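'Carboxyl esterase 2 (Tuber melanosporum Mel28, PDB 5MIF) probably hydrolyses carboxylic esters, as an archaea-like fungal carboxylesterase of the alpha/beta-hydrolase fold. Local coordinates at residues A[80-85]-A[90-95]; A[144-149]-A[164-169]. One frame throughout, in Å; residues are numbered along the deposited sequence.

Contact 1: residues A[80-85]-A[90-95]; sequences LSLPVG and VTAYLY
The beta hairpin formed by strands 75-82 and 90-97 closes one edge of the central sheet, and L80 and L82 pair here with A92 and V90, next to its turn. Two antiparallel hydrogen-bonded pairs flank the non-hydrogen-bonded pair S81-T91. L80 N reaches A92 O at 2.7 Å, while A92 N returns a bond to L80 O at 2.8 Å. L82 and V90 exchange a second pair of backbone bonds, both 2.8 Å. L82 O is gripped twice: V90 N lies in its carbonyl plane, and V84 N adds a weak bond that closes an inverse gamma turn centred on P83. The T91 CA-H also points at L80 O.

The apolar side chains share one face. With L82 CG beside its own backbone N (chi1 -48°), CB and CG lie against V90 O, and CD1 extends to A92 CB at 4.1 Å. L80 CD1 meets L94 CB at 4.3 Å. Near the turn V90 CG2 touches V84 O at 3.6 Å and V84 CG2 at 4.1 Å. Helix 158-173 covers this face, with L82 on A166; alongside in the sheet, V146 and F144 of strand 142-147 continue the apolar surface from V90 and A92.

On the other face a water bonded to T91 OG1 at 2.9 Å lies near S81 OG, although its separation from S81 OG is doubtfully short. The alternation of residues thus gives the hairpin a greasy side turned to the helix and a polar side carrying the hydroxyls of S81 and T91. The direct hydrogen bonds between the two segments are all backbone to backbone, and the side chains add apolar contacts.

Contact 2: residues A[144-149]-A[164-169]; sequences FFVDYT and YAAVQW
The carbonyl oxygen of Y164 takes two N-H groups from Q168, one turn later in the helix whose A166 meets F144 and V146 of the strand: Q168 N binds Y164 O at 3.1 Å, and Q168 NE2 adds a weak bond to Y164 O at 3.4 Å. Curling back for that second bond, the amide also brings NE2 over one face of the Y164 ring, toward its rim.

Across the contact the meeting is apolar and centred on the methyl of A166. Its CB fits against two side chains on the same side of the strand, F144 CE2 at 3.9 Å and V146 CG2 at 4.0 Å. F144 reaches the helix because its CG stands anti to the backbone N (chi1 -178°), carrying the far end of the ring to the A166 backbone, where CZ lies 3.6 Å from A166 O. The ring meets this carbonyl obliquely. With the alanine methyl at the interface, the axes of the short segments approach to 9.6 Å, their N-to-C directions 145° apart.

Around this buried point, L82 of strand 75-82 packs against F144, and L170 of the same helix also touches F144. Strand 142-147 lies between strands 90-97 and 109-115, bonded through its backbone to both, and helix 158-173 belongs to the crossover that leads from it to strand 184-189, passing strand 109-115 in the sheet order.

From the N terminus, contact 1 comes first: strand 75-82 turns back through a short loop and 80-85 meets 90-95, closing the hairpin at the sheet edge. The chain then runs through strand 109-115 and helix 129-139 before 144-149 opens contact 2, which closes a longer loop when helix 158-173 arrives. The two loops follow in series, neither nesting nor crossing, yet their centres are only about 6 Å apart. Probable backbone bonds from D147 N to T91 O and from F145 N to Y93 O join them within the sheet, while L82 against W169 and G85 against A165 tie the hairpin directly to the helix.

Contact 1: residues A[80-85]-A[90-95]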
# COMPACT_ATOMS: atom_id res chain seq x y z
N LEU A 80 -27.81 14.43 -11.48
CA LEU A 80 -28.41 15.35 -10.53
C LEU A 80 -27.98 16.80 -10.76
O LEU A 80 -26.79 17.11 -10.84
CB LEU A 80 -28.07 14.91 -9.10
CG LEU A 80 -28.58 13.51 -8.72
CD1 LEU A 80 -27.98 13.05 -7.40
CD2 LEU A 80 -30.12 13.50 -8.66
N SER A 81 -28.97 17.69 -10.86
CA SER A 81 -28.71 19.12 -10.88
C SER A 81 -29.13 19.67 -9.53
O SER A 81 -30.31 19.95 -9.33
CB SER A 81 -29.51 19.79 -12.01
OG SER A 81 -29.02 19.36 -13.26
N LEU A 82 -28.18 19.86 -8.63
CA LEU A 82 -28.54 20.25 -7.27
C LEU A 82 -28.63 21.77 -7.19
O LEU A 82 -27.66 22.47 -7.49
CB LEU A 82 -27.51 19.71 -6.27
CG LEU A 82 -27.14 18.23 -6.42
CD1 LEU A 82 -26.14 17.80 -5.36
CD2 LEU A 82 -28.39 17.35 -6.34
N PRO A 83 -29.81 22.29 -6.80
CA PRO A 83 -30.02 23.74 -6.73
C PRO A 83 -29.42 24.31 -5.46
O PRO A 83 -30.14 24.86 -4.63
CB PRO A 83 -31.54 23.86 -6.72
CG PRO A 83 -32.01 22.61 -6.04
CD PRO A 83 -31.02 21.53 -6.44
N VAL A 84 -28.11 24.14 -5.29
CA VAL A 84 -27.43 24.50 -4.05
C VAL A 84 -26.07 25.12 -4.34
O VAL A 84 -25.61 25.10 -5.49
CB VAL A 84 -27.23 23.26 -3.12
CG1 VAL A 84 -28.56 22.59 -2.82
CG2 VAL A 84 -26.26 22.26 -3.74
N GLY A 85 -25.43 25.67 -3.32
CA GLY A 85 -24.08 26.16 -3.50
C GLY A 85 -23.98 27.58 -4.04
O GLY A 85 -25.00 28.22 -4.30
N VAL A 90 -25.09 22.71 -8.59
CA VAL A 90 -23.95 21.79 -8.61
C VAL A 90 -24.41 20.52 -9.34
O VAL A 90 -25.44 19.93 -9.00
CB VAL A 90 -23.43 21.42 -7.19
CG1 VAL A 90 -22.11 20.65 -7.31
CG2 VAL A 90 -23.19 22.65 -6.36
N THR A 91 -23.66 20.14 -10.36
CA THR A 91 -23.93 18.92 -11.08
C THR A 91 -23.31 17.74 -10.33
O THR A 91 -22.14 17.78 -9.95
CB THR A 91 -23.40 19.00 -12.53
OG1 THR A 91 -24.08 20.05 -13.22
CG2 THR A 91 -23.67 17.70 -13.27
N ALA A 92 -24.09 16.69 -10.11
CA ALA A 92 -23.56 15.50 -9.46
C ALA A 92 -24.08 14.24 -10.16
O ALA A 92 -25.21 14.22 -10.66
CB ALA A 92 -23.94 15.49 -7.97
N TYR A 93 -23.24 13.21 -10.22
CA TYR A 93 -23.66 11.93 -10.74
C TYR A 93 -23.67 10.89 -9.61
O TYR A 93 -22.65 10.68 -8.96
CB TYR A 93 -22.75 11.47 -11.87
CG TYR A 93 -22.69 12.42 -13.06
CD1 TYR A 93 -21.84 13.53 -13.06
CD2 TYR A 93 -23.52 12.24 -14.16
CE1 TYR A 93 -21.80 14.41 -14.15
CE2 TYR A 93 -23.49 13.11 -15.25
CZ TYR A 93 -22.63 14.19 -15.23
OH TYR A 93 -22.61 15.05 -16.31
N LEU A 94 -24.80 10.23 -9.38
CA LEU A 94 -24.82 9.14 -8.40
C LEU A 94 -24.69 7.80 -9.12
O LEU A 94 -25.57 7.41 -9.88
CB LEU A 94 -26.10 9.16 -7.57
CG LEU A 94 -26.22 8.08 -6.47
CD1 LEU A 94 -25.15 8.28 -5.40
CD2 LEU A 94 -27.61 8.06 -5.85
N TYR A 95 -23.57 7.12 -8.90
CA TYR A 95 -23.35 5.81 -9.50
C TYR A 95 -23.57 4.70 -8.48
O TYR A 95 -22.99 4.75 -7.39
CB TYR A 95 -21.95 5.70 -10.08
CG TYR A 95 -21.58 6.77 -11.09
CD1 TYR A 95 -22.18 6.82 -12.35
CD2 TYR A 95 -20.57 7.68 -10.80
CE1 TYR A 95 -21.78 7.79 -13.29
CE2 TYR A 95 -20.18 8.63 -11.71
CZ TYR A 95 -20.78 8.69 -12.94
OH TYR A 95 -20.34 9.66 -13.82
O HOH W 1 -26.87 20.07 -14.11

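Contact 2: residues A[144-149]-A[164-169]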
# COMPACT_ATOMS: atom_id res chain seq x y z
N PHE A 144 -20.75 9.08 -5.37
CA PHE A 144 -21.38 10.38 -5.55
C PHE A 144 -20.30 11.28 -6.12
O PHE A 144 -19.46 11.82 -5.40
CB PHE A 144 -21.91 10.89 -4.19
CG PHE A 144 -22.62 12.22 -4.24
CD1 PHE A 144 -23.90 12.32 -4.77
CD2 PHE A 144 -22.04 13.34 -3.68
CE1 PHE A 144 -24.56 13.54 -4.78
CE2 PHE A 144 -22.70 14.56 -3.69
CZ PHE A 144 -23.96 14.66 -4.24
N PHE A 145 -20.30 11.39 -7.45
CA PHE A 145 -19.23 12.08 -8.16
C PHE A 145 -19.64 13.54 -8.42
O PHE A 145 -20.57 13.81 -9.18
CB PHE A 145 -18.94 11.35 -9.47
CG PHE A 145 -17.77 11.88 -10.24
CD1 PHE A 145 -17.93 12.91 -11.16
CD2 PHE A 145 -16.52 11.33 -10.07
CE1 PHE A 145 -16.85 13.40 -11.88
CE2 PHE A 145 -15.42 11.81 -10.79
CZ PHE A 145 -15.59 12.85 -11.71
N VAL A 146 -18.95 14.47 -7.76
CA VAL A 146 -19.30 15.88 -7.86
C VAL A 146 -18.61 16.53 -9.06
O VAL A 146 -17.39 16.60 -9.12
CB VAL A 146 -18.94 16.64 -6.59
CG1 VAL A 146 -19.34 18.10 -6.74
CG2 VAL A 146 -19.65 16.00 -5.39
N ASP A 147 -19.41 16.98 -10.02
CA ASP A 147 -18.89 17.61 -11.23
C ASP A 147 -18.86 19.12 -11.05
O ASP A 147 -19.63 19.85 -11.68
CB ASP A 147 -19.74 17.18 -12.43
CG ASP A 147 -19.07 17.44 -13.78
OD1 ASP A 147 -17.85 17.73 -13.83
OD2 ASP A 147 -19.77 17.34 -14.80
N TYR A 148 -17.99 19.59 -10.17
CA TYR A 148 -17.93 21.00 -9.81
C TYR A 148 -17.44 21.86 -10.99
O TYR A 148 -16.83 21.36 -11.94
CB TYR A 148 -17.00 21.18 -8.60
CG TYR A 148 -15.62 20.63 -8.84
CD1 TYR A 148 -14.63 21.41 -9.42
CD2 TYR A 148 -15.30 19.31 -8.52
CE1 TYR A 148 -13.36 20.91 -9.65
CE2 TYR A 148 -14.03 18.79 -8.75
CZ TYR A 148 -13.07 19.60 -9.32
OH TYR A 148 -11.80 19.10 -9.56
N THR A 149 -17.70 23.16 -10.93
CA THR A 149 -17.31 24.06 -12.02
C THR A 149 -15.79 24.25 -12.09
O THR A 149 -15.13 24.44 -11.07
CB THR A 149 -17.98 25.43 -11.86
OG1 THR A 149 -19.39 25.25 -11.71
CG2 THR A 149 -17.69 26.31 -13.07
N TYR A 164 -18.71 21.11 -0.94
CA TYR A 164 -19.30 21.11 0.39
C TYR A 164 -20.82 21.09 0.30
O TYR A 164 -21.47 20.28 0.97
CB TYR A 164 -18.82 22.29 1.22
CG TYR A 164 -19.46 22.33 2.58
CD1 TYR A 164 -18.99 21.54 3.61
CD2 TYR A 164 -20.57 23.13 2.82
CE1 TYR A 164 -19.59 21.56 4.85
CE2 TYR A 164 -21.18 23.16 4.06
CZ TYR A 164 -20.69 22.37 5.07
OH TYR A 164 -21.30 22.39 6.31
N ALA A 165 -21.40 21.96 -0.53
CA ALA A 165 -22.86 22.06 -0.62
C ALA A 165 -23.51 20.78 -1.18
O ALA A 165 -24.60 20.38 -0.74
CB ALA A 165 -23.27 23.27 -1.49
N ALA A 166 -22.84 20.13 -2.12
CA ALA A 166 -23.33 18.87 -2.68
C ALA A 166 -23.36 17.79 -1.60
O ALA A 166 -24.30 16.99 -1.54
CB ALA A 166 -22.47 18.43 -3.85
N VAL A 167 -22.34 17.75 -0.76
CA VAL A 167 -22.32 16.78 0.33
C VAL A 167 -23.48 17.02 1.30
O VAL A 167 -24.15 16.07 1.72
CB VAL A 167 -20.97 16.79 1.08
CG1 VAL A 167 -21.05 15.97 2.37
CG2 VAL A 167 -19.88 16.25 0.17
N GLN A 168 -23.74 18.29 1.62
CA GLN A 168 -24.84 18.60 2.54
C GLN A 168 -26.18 18.13 1.96
O GLN A 168 -27.06 17.66 2.69
CB GLN A 168 -24.91 20.10 2.85
CG GLN A 168 -23.63 20.70 3.45
CD GLN A 168 -22.98 19.81 4.51
OE1 GLN A 168 -23.56 19.54 5.56
NE2 GLN A 168 -21.76 19.35 4.22
N TRP A 169 -26.33 18.28 0.65
CA TRP A 169 -27.51 17.79 -0.05
C TRP A 169 -27.62 16.27 0.04
O TRP A 169 -28.70 15.73 0.28
CB TRP A 169 -27.48 18.21 -1.52
CG TRP A 169 -28.75 17.87 -2.25
CD1 TRP A 169 -29.82 18.68 -2.45
CD2 TRP A 169 -29.07 16.61 -2.88
NE1 TRP A 169 -30.80 18.02 -3.15
CE2 TRP A 169 -30.36 16.75 -3.43
CE3 TRP A 169 -28.40 15.39 -3.02
CZ2 TRP A 169 -31.00 15.71 -4.12
CZ3 TRP A 169 -29.03 14.36 -3.70
CH2 TRP A 169 -30.32 14.52 -4.24